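Local coordinates for protein cellulase IBT99 (Metagenomes, PDB 6WBT) that probably hydrolyses 6-phospho-alpha-glucosides, binding NAD, a manganese ion and glucose-6-phosphate, at residues 397-402 and 406-411; 121-126 and 152-157; 426-431 and 437-442. All coordinates share one frame; numbering follows the deposited sequence.

Interaction 1: residues 397-402 and 406-411; sequences VEAAIE and EKALMA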
ATOM      1  N   VAL A 397       9.170   3.054  21.427  1.00 41.26           N
ATOM      2  CA  VAL A 397       8.489   1.857  21.909  1.00 42.74           C
ATOM      3  C   VAL A 397       9.378   0.633  21.730  1.00 45.70           C
ATOM      4  O   VAL A 397       9.423  -0.252  22.593  1.00 47.49           O
ATOM      5  CB  VAL A 397       7.134   1.690  21.198  1.00 39.72           C
ATOM      6  CG1 VAL A 397       6.477   0.377  21.595  1.00 38.77           C
ATOM      7  CG2 VAL A 397       6.220   2.861  21.522  1.00 38.32           C
ATOM      8  N   GLU A 398      10.106   0.565  20.612  1.00 44.67           N
ATOM      9  CA  GLU A 398      11.034  -0.541  20.400  1.00 44.65           C
ATOM     10  C   GLU A 398      12.179  -0.512  21.405  1.00 45.37           C
ATOM     11  O   GLU A 398      12.730  -1.565  21.746  1.00 47.19           O
ATOM     12  CB  GLU A 398      11.582  -0.502  18.973  1.00 45.60           C
ATOM     13  CG  GLU A 398      10.519  -0.635  17.897  1.00 46.01           C
ATOM     14  CD  GLU A 398      11.083  -0.468  16.500  1.00 47.46           C
ATOM     15  OE1 GLU A 398      12.314  -0.300  16.370  1.00 48.31           O
ATOM     16  OE2 GLU A 398      10.295  -0.503  15.533  1.00 47.50           O
ATOM     17  N   ALA A 399      12.548   0.677  21.888  1.00 44.99           N
ATOM     18  CA  ALA A 399      13.597   0.772  22.897  1.00 47.04           C
ATOM     19  C   ALA A 399      13.149   0.188  24.231  1.00 49.89           C
ATOM     20  O   ALA A 399      13.973  -0.353  24.977  1.00 51.29           O
ATOM     21  CB  ALA A 399      14.026   2.229  23.072  1.00 45.61           C
ATOM     22  N   ALA A 400      11.856   0.284  24.546  1.00 49.58           N
ATOM     23  CA  ALA A 400      11.340  -0.295  25.781  1.00 48.86           C
ATOM     24  C   ALA A 400      11.175  -1.805  25.678  1.00 49.52           C
ATOM     25  O   ALA A 400      11.338  -2.512  26.679  1.00 51.48           O
ATOM     26  CB  ALA A 400      10.005   0.354  26.148  1.00 46.79           C
ATOM     27  N   ILE A 401      10.858  -2.312  24.488  1.00 48.72           N
ATOM     28  CA  ILE A 401      10.651  -3.746  24.317  1.00 48.66           C
ATOM     29  C   ILE A 401      11.984  -4.470  24.188  1.00 50.34           C
ATOM     30  O   ILE A 401      12.234  -5.470  24.869  1.00 51.50           O
ATOM     31  CB  ILE A 401       9.748  -4.011  23.097  1.00 47.89           C
ATOM     32  CG1 ILE A 401       8.364  -3.393  23.312  1.00 47.04           C
ATOM     33  CG2 ILE A 401       9.641  -5.506  22.826  1.00 48.31           C
ATOM     34  CD1 ILE A 401       7.454  -3.509  22.109  1.00 46.64           C
ATOM     35  N   GLU A 402      12.858  -3.974  23.316  1.00 51.19           N
ATOM     36  CA  GLU A 402      14.124  -4.628  23.016  1.00 51.73           C
ATOM     37  C   GLU A 402      15.251  -4.207  23.949  1.00 52.97           C
ATOM     38  O   GLU A 402      16.361  -4.737  23.826  1.00 54.21           O
ATOM     39  CB  GLU A 402      14.518  -4.343  21.564  1.00 51.85           C
ATOM     40  CG  GLU A 402      13.448  -4.739  20.560  1.00 54.24           C
ATOM     41  CD  GLU A 402      13.595  -4.019  19.236  1.00 56.92           C
ATOM     42  OE1 GLU A 402      14.621  -3.335  19.041  1.00 58.02           O
ATOM     43  OE2 GLU A 402      12.681  -4.132  18.394  1.00 58.18           O
ATOM     44  N   GLU A 406      20.456   2.044  21.574  1.00 48.00           N
ATOM     45  CA  GLU A 406      20.569   2.700  20.277  1.00 49.19           C
ATOM     46  C   GLU A 406      19.208   3.105  19.728  1.00 47.31           C
ATOM     47  O   GLU A 406      19.094   4.138  19.059  1.00 46.77           O
ATOM     48  CB  GLU A 406      21.291   1.783  19.289  1.00 50.51           C
ATOM     49  CG  GLU A 406      21.830   2.494  18.063  1.00 52.07           C
ATOM     50  CD  GLU A 406      22.665   1.584  17.186  1.00 55.87           C
ATOM     51  OE1 GLU A 406      22.394   1.513  15.969  1.00 56.35           O
ATOM     52  OE2 GLU A 406      23.591   0.933  17.716  1.00 57.39           O
ATOM     53  N   LYS A 407      18.168   2.310  19.998  1.00 45.51           N
ATOM     54  CA  LYS A 407      16.824   2.686  19.573  1.00 46.56           C
ATOM     55  C   LYS A 407      16.358   3.949  20.283  1.00 49.60           C
ATOM     56  O   LYS A 407      15.648   4.775  19.698  1.00 49.02           O
ATOM     57  CB  LYS A 407      15.850   1.537  19.832  1.00 45.79           C
ATOM     58  CG  LYS A 407      16.113   0.285  19.008  1.00 44.80           C
ATOM     59  CD  LYS A 407      15.340   0.297  17.699  1.00 44.77           C
ATOM     60  CE  LYS A 407      15.526  -1.011  16.943  1.00 45.19           C
ATOM     61  NZ  LYS A 407      14.600  -1.123  15.781  1.00 46.06           N
ATOM     62  N   ALA A 408      16.745   4.115  21.551  1.00 53.42           N
ATOM     63  CA  ALA A 408      16.398   5.333  22.276  1.00 55.82           C
ATOM     64  C   ALA A 408      17.127   6.540  21.702  1.00 56.22           C
ATOM     65  O   ALA A 408      16.545   7.625  21.581  1.00 56.59           O
ATOM     66  CB  ALA A 408      16.712   5.169  23.763  1.00 56.68           C
ATOM     67  N   LEU A 409      18.402   6.373  21.342  1.00 55.67           N
ATOM     68  CA  LEU A 409      19.140   7.461  20.709  1.00 54.78           C
ATOM     69  C   LEU A 409      18.533   7.821  19.359  1.00 52.67           C
ATOM     70  O   LEU A 409      18.514   8.994  18.969  1.00 53.09           O
ATOM     71  CB  LEU A 409      20.611   7.075  20.554  1.00 55.20           C
ATOM     72  CG  LEU A 409      21.529   8.118  19.919  1.00 55.01           C
ATOM     73  CD1 LEU A 409      21.541   9.394  20.745  1.00 54.88           C
ATOM     74  CD2 LEU A 409      22.936   7.565  19.759  1.00 54.86           C
HETATM   75  N   MSE A 410      18.031   6.826  18.636  1.00 51.14           N
HETATM   76  CA  MSE A 410      17.359   7.056  17.365  1.00 50.25           C
HETATM   77  C   MSE A 410      16.044   7.800  17.571  1.00 50.07           C
HETATM   78  O   MSE A 410      15.632   8.599  16.730  1.00 49.72           O
HETATM   79  CB  MSE A 410      17.111   5.730  16.645  1.00 50.04           C
HETATM   80  CG  MSE A 410      18.358   5.107  16.044  1.00 49.72           C
HETATM   81 SE   MSE A 410      18.022   3.361  15.245  0.76 48.23          SE
HETATM   82  CE  MSE A 410      19.708   3.135  14.295  1.00 50.00           C
ATOM     83  N   ALA A 411      15.389   7.529  18.702  1.00 49.82           N
ATOM     84  CA  ALA A 411      14.136   8.208  19.009  1.00 48.59           C
ATOM     85  C   ALA A 411      14.371   9.676  19.347  1.00 47.88           C
ATOM     86  O   ALA A 411      13.590  10.545  18.942  1.00 48.54           O
ATOM     87  CB  ALA A 411      13.421   7.500  20.159  1.00 48.23           C
TER

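Interaction 2: residues 121-126 and 152-157; sequences MRTIYP and AIVAKA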
HETATM    1  N   MSE A 121       8.381   6.686  28.477  1.00 56.27           N
HETATM    2  CA  MSE A 121       9.034   5.425  28.818  1.00 57.08           C
HETATM    3  C   MSE A 121       8.786   5.027  30.271  1.00 57.66           C
HETATM    4  O   MSE A 121       8.881   3.851  30.623  1.00 60.59           O
HETATM    5  CB  MSE A 121      10.538   5.505  28.547  1.00 57.73           C
HETATM    6  CG  MSE A 121      10.898   5.572  27.069  1.00 57.25           C
HETATM    7 SE   MSE A 121      12.647   4.794  26.698  0.37 60.27          SE
HETATM    8  CE  MSE A 121      12.302   2.979  27.322  1.00 57.71           C
ATOM      9  N   ARG A 122       8.470   6.011  31.116  1.00 54.70           N
ATOM     10  CA  ARG A 122       8.070   5.704  32.484  1.00 52.61           C
ATOM     11  C   ARG A 122       6.679   5.093  32.552  1.00 49.22           C
ATOM     12  O   ARG A 122       6.373   4.380  33.513  1.00 50.40           O
ATOM     13  CB  ARG A 122       8.111   6.961  33.354  1.00 53.43           C
ATOM     14  CG  ARG A 122       9.504   7.446  33.718  1.00 56.59           C
ATOM     15  CD  ARG A 122       9.441   8.424  34.883  1.00 56.86           C
ATOM     16  NE  ARG A 122       8.627   9.596  34.576  1.00 57.48           N
ATOM     17  CZ  ARG A 122       9.112  10.734  34.090  1.00 57.77           C
ATOM     18  NH1 ARG A 122      10.411  10.856  33.855  1.00 58.39           N
ATOM     19  NH2 ARG A 122       8.298  11.750  33.839  1.00 56.21           N
ATOM     20  N   THR A 123       5.837   5.346  31.551  1.00 46.14           N
ATOM     21  CA  THR A 123       4.433   4.963  31.593  1.00 44.03           C
ATOM     22  C   THR A 123       4.125   3.697  30.801  1.00 45.06           C
ATOM     23  O   THR A 123       3.048   3.122  30.988  1.00 47.03           O
ATOM     24  CB  THR A 123       3.561   6.115  31.065  1.00 41.73           C
ATOM     25  OG1 THR A 123       4.115   7.366  31.493  1.00 41.04           O
ATOM     26  CG2 THR A 123       2.133   6.006  31.590  1.00 41.88           C
ATOM     27  N   ILE A 124       5.041   3.240  29.943  1.00 45.31           N
ATOM     28  CA  ILE A 124       4.744   2.118  29.050  1.00 44.66           C
ATOM     29  C   ILE A 124       4.406   0.865  29.852  1.00 46.02           C
ATOM     30  O   ILE A 124       3.286   0.347  29.785  1.00 46.03           O
ATOM     31  CB  ILE A 124       5.918   1.868  28.087  1.00 44.50           C
ATOM     32  CG1 ILE A 124       6.063   3.036  27.109  1.00 45.47           C
ATOM     33  CG2 ILE A 124       5.723   0.561  27.331  1.00 33.51           C
ATOM     34  CD1 ILE A 124       7.185   2.864  26.109  1.00 33.65           C
ATOM     35  N   TYR A 125       5.368   0.363  30.622  1.00 46.72           N
ATOM     36  CA  TYR A 125       5.178  -0.894  31.341  1.00 48.36           C
ATOM     37  C   TYR A 125       4.183  -0.782  32.496  1.00 49.05           C
ATOM     38  O   TYR A 125       3.405  -1.721  32.710  1.00 51.62           O
ATOM     39  CB  TYR A 125       6.522  -1.430  31.841  1.00 50.06           C
ATOM     40  CG  TYR A 125       7.338  -2.092  30.754  1.00 51.72           C
ATOM     41  CD1 TYR A 125       6.899  -3.265  30.153  1.00 52.31           C
ATOM     42  CD2 TYR A 125       8.542  -1.549  30.329  1.00 52.98           C
ATOM     43  CE1 TYR A 125       7.635  -3.877  29.157  1.00 53.71           C
ATOM     44  CE2 TYR A 125       9.286  -2.155  29.332  1.00 54.06           C
ATOM     45  CZ  TYR A 125       8.828  -3.319  28.751  1.00 54.72           C
ATOM     46  OH  TYR A 125       9.564  -3.927  27.760  1.00 56.02           O
ATOM     47  N   PRO A 126       4.168   0.308  33.275  1.00 48.04           N
ATOM     48  CA  PRO A 126       3.090   0.454  34.269  1.00 47.36           C
ATOM     49  C   PRO A 126       1.698   0.430  33.664  1.00 48.17           C
ATOM     50  O   PRO A 126       0.763  -0.059  34.310  1.00 50.19           O
ATOM     51  CB  PRO A 126       3.403   1.806  34.923  1.00 46.38           C
ATOM     52  CG  PRO A 126       4.872   1.913  34.826  1.00 47.83           C
ATOM     53  CD  PRO A 126       5.228   1.314  33.491  1.00 48.19           C
ATOM     54  N   ALA A 152       0.033   9.545  23.203  1.00 57.11           N
ATOM     55  CA  ALA A 152       0.545   9.083  21.916  1.00 55.75           C
ATOM     56  C   ALA A 152       1.467   7.882  22.088  1.00 55.03           C
ATOM     57  O   ALA A 152       1.345   6.883  21.370  1.00 53.00           O
ATOM     58  CB  ALA A 152       1.273  10.220  21.202  1.00 55.03           C
ATOM     59  N   ILE A 153       2.397   7.959  23.043  1.00 54.31           N
ATOM     60  CA  ILE A 153       3.380   6.894  23.206  1.00 52.38           C
ATOM     61  C   ILE A 153       2.751   5.670  23.862  1.00 50.98           C
ATOM     62  O   ILE A 153       3.027   4.531  23.470  1.00 50.81           O
ATOM     63  CB  ILE A 153       4.593   7.409  24.002  1.00 51.40           C
ATOM     64  CG1 ILE A 153       5.288   8.536  23.236  1.00 51.96           C
ATOM     65  CG2 ILE A 153       5.567   6.276  24.292  1.00 50.26           C
ATOM     66  CD1 ILE A 153       6.416   9.189  23.999  1.00 52.23           C
ATOM     67  N   VAL A 154       1.891   5.881  24.862  1.00 49.76           N
ATOM     68  CA  VAL A 154       1.330   4.746  25.588  1.00 49.86           C
ATOM     69  C   VAL A 154       0.341   3.977  24.721  1.00 47.63           C
ATOM     70  O   VAL A 154       0.219   2.753  24.847  1.00 49.73           O
ATOM     71  CB  VAL A 154       0.688   5.210  26.911  1.00 52.71           C
ATOM     72  CG1 VAL A 154       1.706   5.953  27.763  1.00 54.74           C
ATOM     73  CG2 VAL A 154      -0.537   6.076  26.651  1.00 52.98           C
ATOM     74  N   ALA A 155      -0.370   4.663  23.822  1.00 45.84           N
ATOM     75  CA  ALA A 155      -1.321   3.970  22.959  1.00 46.32           C
ATOM     76  C   ALA A 155      -0.604   3.116  21.923  1.00 47.16           C
ATOM     77  O   ALA A 155      -1.021   1.985  21.646  1.00 49.71           O
ATOM     78  CB  ALA A 155      -2.248   4.975  22.276  1.00 46.29           C
ATOM     79  N   LYS A 156       0.479   3.639  21.342  1.00 45.80           N
ATOM     80  CA  LYS A 156       1.261   2.852  20.397  1.00 46.28           C
ATOM     81  C   LYS A 156       1.965   1.691  21.087  1.00 45.17           C
ATOM     82  O   LYS A 156       2.163   0.636  20.474  1.00 43.84           O
ATOM     83  CB  LYS A 156       2.277   3.746  19.685  1.00 47.63           C
ATOM     84  CG  LYS A 156       2.990   3.077  18.523  1.00 50.50           C
ATOM     85  CD  LYS A 156       4.060   3.983  17.936  1.00 52.89           C
ATOM     86  CE  LYS A 156       3.792   4.278  16.470  1.00 54.68           C
ATOM     87  NZ  LYS A 156       2.536   5.054  16.278  1.00 56.33           N
ATOM     88  N   ALA A 157       2.342   1.861  22.355  1.00 45.11           N
ATOM     89  CA  ALA A 157       3.007   0.785  23.082  1.00 43.33           C
ATOM     90  C   ALA A 157       2.011  -0.275  23.533  1.00 42.58           C
ATOM     91  O   ALA A 157       2.252  -1.475  23.364  1.00 42.01           O
ATOM     92  CB  ALA A 157       3.772   1.354  24.278  1.00 42.73           C
TER

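Interaction 3: residues 426-431 and 437-442; sequences KLLDDM and GYWPEL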
ATOM      1  N   LYS A 426      23.465  13.544  24.773  1.00 61.78           N
ATOM      2  CA  LYS A 426      23.640  14.189  26.070  1.00 63.39           C
ATOM      3  C   LYS A 426      22.323  14.283  26.828  1.00 63.43           C
ATOM      4  O   LYS A 426      22.308  14.200  28.062  1.00 63.61           O
ATOM      5  CB  LYS A 426      24.256  15.576  25.884  1.00 64.61           C
ATOM      6  CG  LYS A 426      25.715  15.544  25.453  1.00 67.19           C
ATOM      7  CD  LYS A 426      26.106  16.806  24.700  1.00 69.52           C
ATOM      8  CE  LYS A 426      25.873  18.056  25.531  1.00 71.41           C
ATOM      9  NZ  LYS A 426      26.247  19.283  24.775  1.00 72.43           N
ATOM     10  N   LEU A 427      21.209  14.455  26.113  1.00 62.38           N
ATOM     11  CA  LEU A 427      19.904  14.455  26.762  1.00 61.08           C
ATOM     12  C   LEU A 427      19.475  13.047  27.152  1.00 57.85           C
ATOM     13  O   LEU A 427      18.909  12.847  28.233  1.00 56.24           O
ATOM     14  CB  LEU A 427      18.861  15.098  25.848  1.00 62.91           C
ATOM     15  CG  LEU A 427      18.577  16.580  26.102  1.00 66.98           C
ATOM     16  CD1 LEU A 427      17.778  17.176  24.959  1.00 68.17           C
ATOM     17  CD2 LEU A 427      17.837  16.754  27.418  1.00 67.25           C
ATOM     18  N   LEU A 428      19.740  12.060  26.292  1.00 57.04           N
ATOM     19  CA  LEU A 428      19.355  10.686  26.600  1.00 56.23           C
ATOM     20  C   LEU A 428      20.086  10.174  27.834  1.00 57.27           C
ATOM     21  O   LEU A 428      19.463   9.645  28.763  1.00 58.03           O
ATOM     22  CB  LEU A 428      19.630   9.780  25.399  1.00 56.15           C
ATOM     23  CG  LEU A 428      19.331   8.292  25.592  1.00 56.79           C
ATOM     24  CD1 LEU A 428      17.860   8.073  25.907  1.00 56.52           C
ATOM     25  CD2 LEU A 428      19.744   7.497  24.363  1.00 55.60           C
ATOM     26  N   ASP A 429      21.413  10.328  27.865  1.00 57.58           N
ATOM     27  CA  ASP A 429      22.185   9.875  29.016  1.00 57.96           C
ATOM     28  C   ASP A 429      21.781  10.607  30.289  1.00 60.07           C
ATOM     29  O   ASP A 429      21.847  10.033  31.382  1.00 60.06           O
ATOM     30  CB  ASP A 429      23.681  10.052  28.751  1.00 57.17           C
ATOM     31  CG  ASP A 429      24.196   9.121  27.672  1.00 55.23           C
ATOM     32  OD1 ASP A 429      23.602   8.039  27.487  1.00 54.15           O
ATOM     33  OD2 ASP A 429      25.197   9.469  27.011  1.00 56.10           O
ATOM     34  N   ASP A 430      21.363  11.870  30.171  1.00 61.74           N
ATOM     35  CA  ASP A 430      20.848  12.584  31.334  1.00 63.00           C
ATOM     36  C   ASP A 430      19.534  11.988  31.820  1.00 60.92           C
ATOM     37  O   ASP A 430      19.247  12.022  33.022  1.00 61.12           O
ATOM     38  CB  ASP A 430      20.668  14.067  31.007  1.00 64.10           C
ATOM     39  CG  ASP A 430      21.906  14.885  31.311  1.00 67.46           C
ATOM     40  OD1 ASP A 430      22.535  14.644  32.363  1.00 69.50           O
ATOM     41  OD2 ASP A 430      22.251  15.769  30.500  1.00 68.59           O
HETATM   42  N   MSE A 431      18.732  11.440  30.914  1.00 58.94           N
HETATM   43  CA  MSE A 431      17.462  10.831  31.286  1.00 57.07           C
HETATM   44  C   MSE A 431      17.662   9.420  31.826  1.00 59.33           C
HETATM   45  O   MSE A 431      16.840   8.921  32.594  1.00 59.99           O
HETATM   46  CB  MSE A 431      16.507  10.808  30.091  1.00 52.79           C
HETATM   47  CG  MSE A 431      16.153  12.184  29.554  1.00 50.60           C
HETATM   48 SE   MSE A 431      15.365  13.350  30.903  0.70 49.09          SE
HETATM   49  CE  MSE A 431      14.803  14.815  29.746  1.00 45.39           C
ATOM     50  N   GLY A 437      15.348   3.439  38.050  1.00 56.95           N
ATOM     51  CA  GLY A 437      14.263   2.938  38.863  1.00 56.84           C
ATOM     52  C   GLY A 437      12.910   3.020  38.191  1.00 57.63           C
ATOM     53  O   GLY A 437      11.999   2.268  38.563  1.00 59.26           O
ATOM     54  N   TYR A 438      12.754   3.910  37.214  1.00 56.65           N
ATOM     55  CA  TYR A 438      11.523   4.050  36.444  1.00 54.80           C
ATOM     56  C   TYR A 438      11.640   3.523  35.023  1.00 55.13           C
ATOM     57  O   TYR A 438      10.705   2.894  34.525  1.00 55.41           O
ATOM     58  CB  TYR A 438      11.092   5.521  36.393  1.00 54.24           C
ATOM     59  CG  TYR A 438      10.622   6.085  37.713  1.00 56.43           C
ATOM     60  CD1 TYR A 438       9.410   5.692  38.265  1.00 56.36           C
ATOM     61  CD2 TYR A 438      11.379   7.027  38.399  1.00 57.72           C
ATOM     62  CE1 TYR A 438       8.970   6.209  39.469  1.00 57.30           C
ATOM     63  CE2 TYR A 438      10.947   7.551  39.604  1.00 59.39           C
ATOM     64  CZ  TYR A 438       9.742   7.138  40.134  1.00 60.29           C
ATOM     65  OH  TYR A 438       9.306   7.654  41.332  1.00 63.55           O
ATOM     66  N   TRP A 439      12.765   3.768  34.358  1.00 55.20           N
ATOM     67  CA  TRP A 439      12.952   3.349  32.980  1.00 54.94           C
ATOM     68  C   TRP A 439      13.343   1.879  32.897  1.00 55.13           C
ATOM     69  O   TRP A 439      13.881   1.309  33.850  1.00 54.90           O
ATOM     70  CB  TRP A 439      14.031   4.195  32.314  1.00 56.30           C
ATOM     71  CG  TRP A 439      13.525   5.433  31.653  1.00 57.49           C
ATOM     72  CD1 TRP A 439      12.380   6.114  31.945  1.00 57.40           C
ATOM     73  CD2 TRP A 439      14.145   6.136  30.571  1.00 58.48           C
ATOM     74  NE1 TRP A 439      12.253   7.203  31.117  1.00 57.64           N
ATOM     75  CE2 TRP A 439      13.325   7.238  30.263  1.00 58.30           C
ATOM     76  CE3 TRP A 439      15.318   5.943  29.835  1.00 58.62           C
ATOM     77  CZ2 TRP A 439      13.639   8.142  29.251  1.00 57.79           C
ATOM     78  CZ3 TRP A 439      15.628   6.841  28.831  1.00 57.70           C
ATOM     79  CH2 TRP A 439      14.792   7.926  28.548  1.00 57.14           C
ATOM     80  N   PRO A 440      13.076   1.237  31.762  1.00 56.62           N
ATOM     81  CA  PRO A 440      13.650  -0.087  31.518  1.00 57.60           C
ATOM     82  C   PRO A 440      15.148   0.011  31.285  1.00 59.80           C
ATOM     83  O   PRO A 440      15.672   1.051  30.876  1.00 59.13           O
ATOM     84  CB  PRO A 440      12.923  -0.569  30.255  1.00 56.93           C
ATOM     85  CG  PRO A 440      11.712   0.307  30.138  1.00 57.23           C
ATOM     86  CD  PRO A 440      12.112   1.623  30.719  1.00 57.16           C
ATOM     87  N   GLU A 441      15.842  -1.090  31.557  1.00 63.66           N
ATOM     88  CA  GLU A 441      17.275  -1.144  31.309  1.00 66.51           C
ATOM     89  C   GLU A 441      17.551  -1.054  29.813  1.00 64.81           C
ATOM     90  O   GLU A 441      16.841  -1.648  28.998  1.00 65.02           O
ATOM     91  CB  GLU A 441      17.865  -2.435  31.876  1.00 70.98           C
ATOM     92  CG  GLU A 441      19.383  -2.476  31.875  1.00 74.95           C
ATOM     93  CD  GLU A 441      19.924  -3.868  32.131  1.00 78.83           C
ATOM     94  OE1 GLU A 441      19.550  -4.798  31.386  1.00 79.26           O
ATOM     95  OE2 GLU A 441      20.718  -4.034  33.081  1.00 80.98           O
ATOM     96  N   LEU A 442      18.587  -0.298  29.453  1.00 61.92           N
ATOM     97  CA  LEU A 442      18.954  -0.088  28.056  1.00 60.25           C
ATOM     98  C   LEU A 442      20.415  -0.475  27.870  1.00 61.34           C
ATOM     99  O   LEU A 442      21.312   0.216  28.364  1.00 62.85           O
ATOM    100  CB  LEU A 442      18.716   1.363  27.633  1.00 59.18           C
ATOM    101  CG  LEU A 442      17.266   1.852  27.681  1.00 58.69           C
ATOM    102  CD1 LEU A 442      17.161   3.275  27.155  1.00 58.22           C
ATOM    103  CD2 LEU A 442      16.360   0.918  26.894  1.00 59.29           C
TER

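Interaction 1: residues 397-402 and 406-411
Lys-407 reaches across to helix 380-402 and places its ammonium group on the carboxylate of Glu-398, with NZ 2.5 Å from OE1 and nearly in line with the CD-OE1 bond. Glu-402, one turn further along, approaches the same lysine obliquely, its OE1 lying 3.3 Å from CE of Lys-407. The ion pair of that OE1 with NZ of Lys-407 is long, at 3.9 Å. The three form a salt-bridge network in which the ammonium end is shared unequally between two acidic groups, which would be expected to favour its charged state. A bend at chi2 (-91°) turns the lysine chain before it runs on extended through CD and CE, so that its aliphatic part passes both carboxylates.

Beneath this polar layer the helices touch through small residues. CB of Ala-399 rests 3.6 Å from the backbone N of Ala-408 and also meets CB of Lys-407. The methyl groups of Ala-399 and Ala-408 have their CB atoms 4.0 Å apart. With so little side chain between them, the segment axes come within 8.0 Å.

Further out, OE2 of Glu-398 forms a salt bridge with Arg-380 of the second subunit, so the Glu-398 carboxylate joins its own lysine to an arginine of that subunit. The short link between segments running at 168° to each other makes this an antiparallel helical hairpin, part of the C-terminal domain of family 4 glycosyl hydrolases.

Interaction 2: residues 121-126 and 152-157
Thr-123 and Ile-124 meet Ile-153, Val-154 and Ala-157 through aliphatic groups alone, and the two flat groups of helix segment 121-126 look elsewhere. The ring of Tyr-125 has Pro-440 against it, and its OH is hydrogen-bonded to Ala-400 O. The guanidinium of Arg-122 is held by a salt bridge to Asp-97 and by hydrogen bonds to Val-88 O and Asn-435.

Between the helices, Ile-124 does most of the touching. Its CG2 lies 3.7 Å from CB of Ala-157. The other branch has CG1 anti to the carbonyl carbon (chi1 -67°) and is extended beyond it, which carries CD1 to 4.2 Å from CG2 of Ile-153; these two isoleucines cross at about a right angle. One residue before Ile-124, CB of Thr-123 has CG1 of Val-154 packed against it at 3.8 Å, and the same methyl also touches CG2 of the threonine. The threonine thus offers its carbon side here, while OG1 bonds back to Tyr-119 O in its own helix.

All five touching residues are buried. The segment axes approach to 9.0 Å at 36°, running in roughly the same direction. Helix 114-136 leads into strand 143-146 and helix 151-161 leaves it, so the contact joins successive helices of a Rossmann-type nucleotide-binding fold, in which Pro-126 touches the bound NAD.

Interaction 3: residues 426-431 and 437-442
Trp-439 packs its indole against Leu-428 and Met-431 and so anchors a C-terminal tail that returns along helix 421-434, the last helix of the chain. The tail is irregular, and it doubles back after Gly-437, whose positive phi (114°) belongs to the change of direction. From CB of Trp-439 the side chain heads toward the helix, with the five-membered ring lying further back than the six-membered one. On the pyrrole side the indole packs on helix 114-136, and NE1 gives its hydrogen to Thr-118 O. That bond, with the packing on helix 114-136, probably holds the turn of the indole, leaving the benzo ring directed at helix 421-434.

Along the benzo ring of Trp-439, CZ2 comes first, 4.0 Å from CB of Met-431. The next atom, CH2, is the place where both helix residues arrive: CB of Met-431 is 3.7 Å from it, and CD1 of Leu-428 is 4.1 Å away. CZ3 then faces the same leucine methyl at 3.9 Å. Leu-428 comes in at the ring edge, close to its plane, because CG stands anti to the backbone N (chi1 177°), which brings CD1 to the CZ3-CH2 edge. Its side chain also packs on helix 405-414.

Met-431, a selenomethionine, touches the ring with CB, the first atom of its side chain. A bend at chi2 (-57°) takes the selenium end off the indole. Over one face of the tryptophan ring stands the carbonyl O of Met-431, 4.2 Å above the ring plane, displaced from the ring centre and hydrogen-bonded to Asn-435 ND2.

Overall arrangement
From the N terminus, interaction 2 comes first: it closes a loop of 25 residues holding strand 143-146 and joins two helices of the nucleotide-binding half. Much later, interaction 1 closes a link of three residues between helices 380-402 and 405-414, and interaction 3 folds the tail back over the last helix across five residues. The three follow in series, with none nested or crossing. In space they adjoin. Ala-400 of interaction 1 packs on Met-121 and Ile-124, Ala-408 meets Leu-428 and Leu-442, and Trp-439 and Pro-440 of interaction 3 pack on Met-121, Arg-122 and Tyr-125. Helix 380-402, the end of helix 421-434 and the tail all lie against helix 114-136.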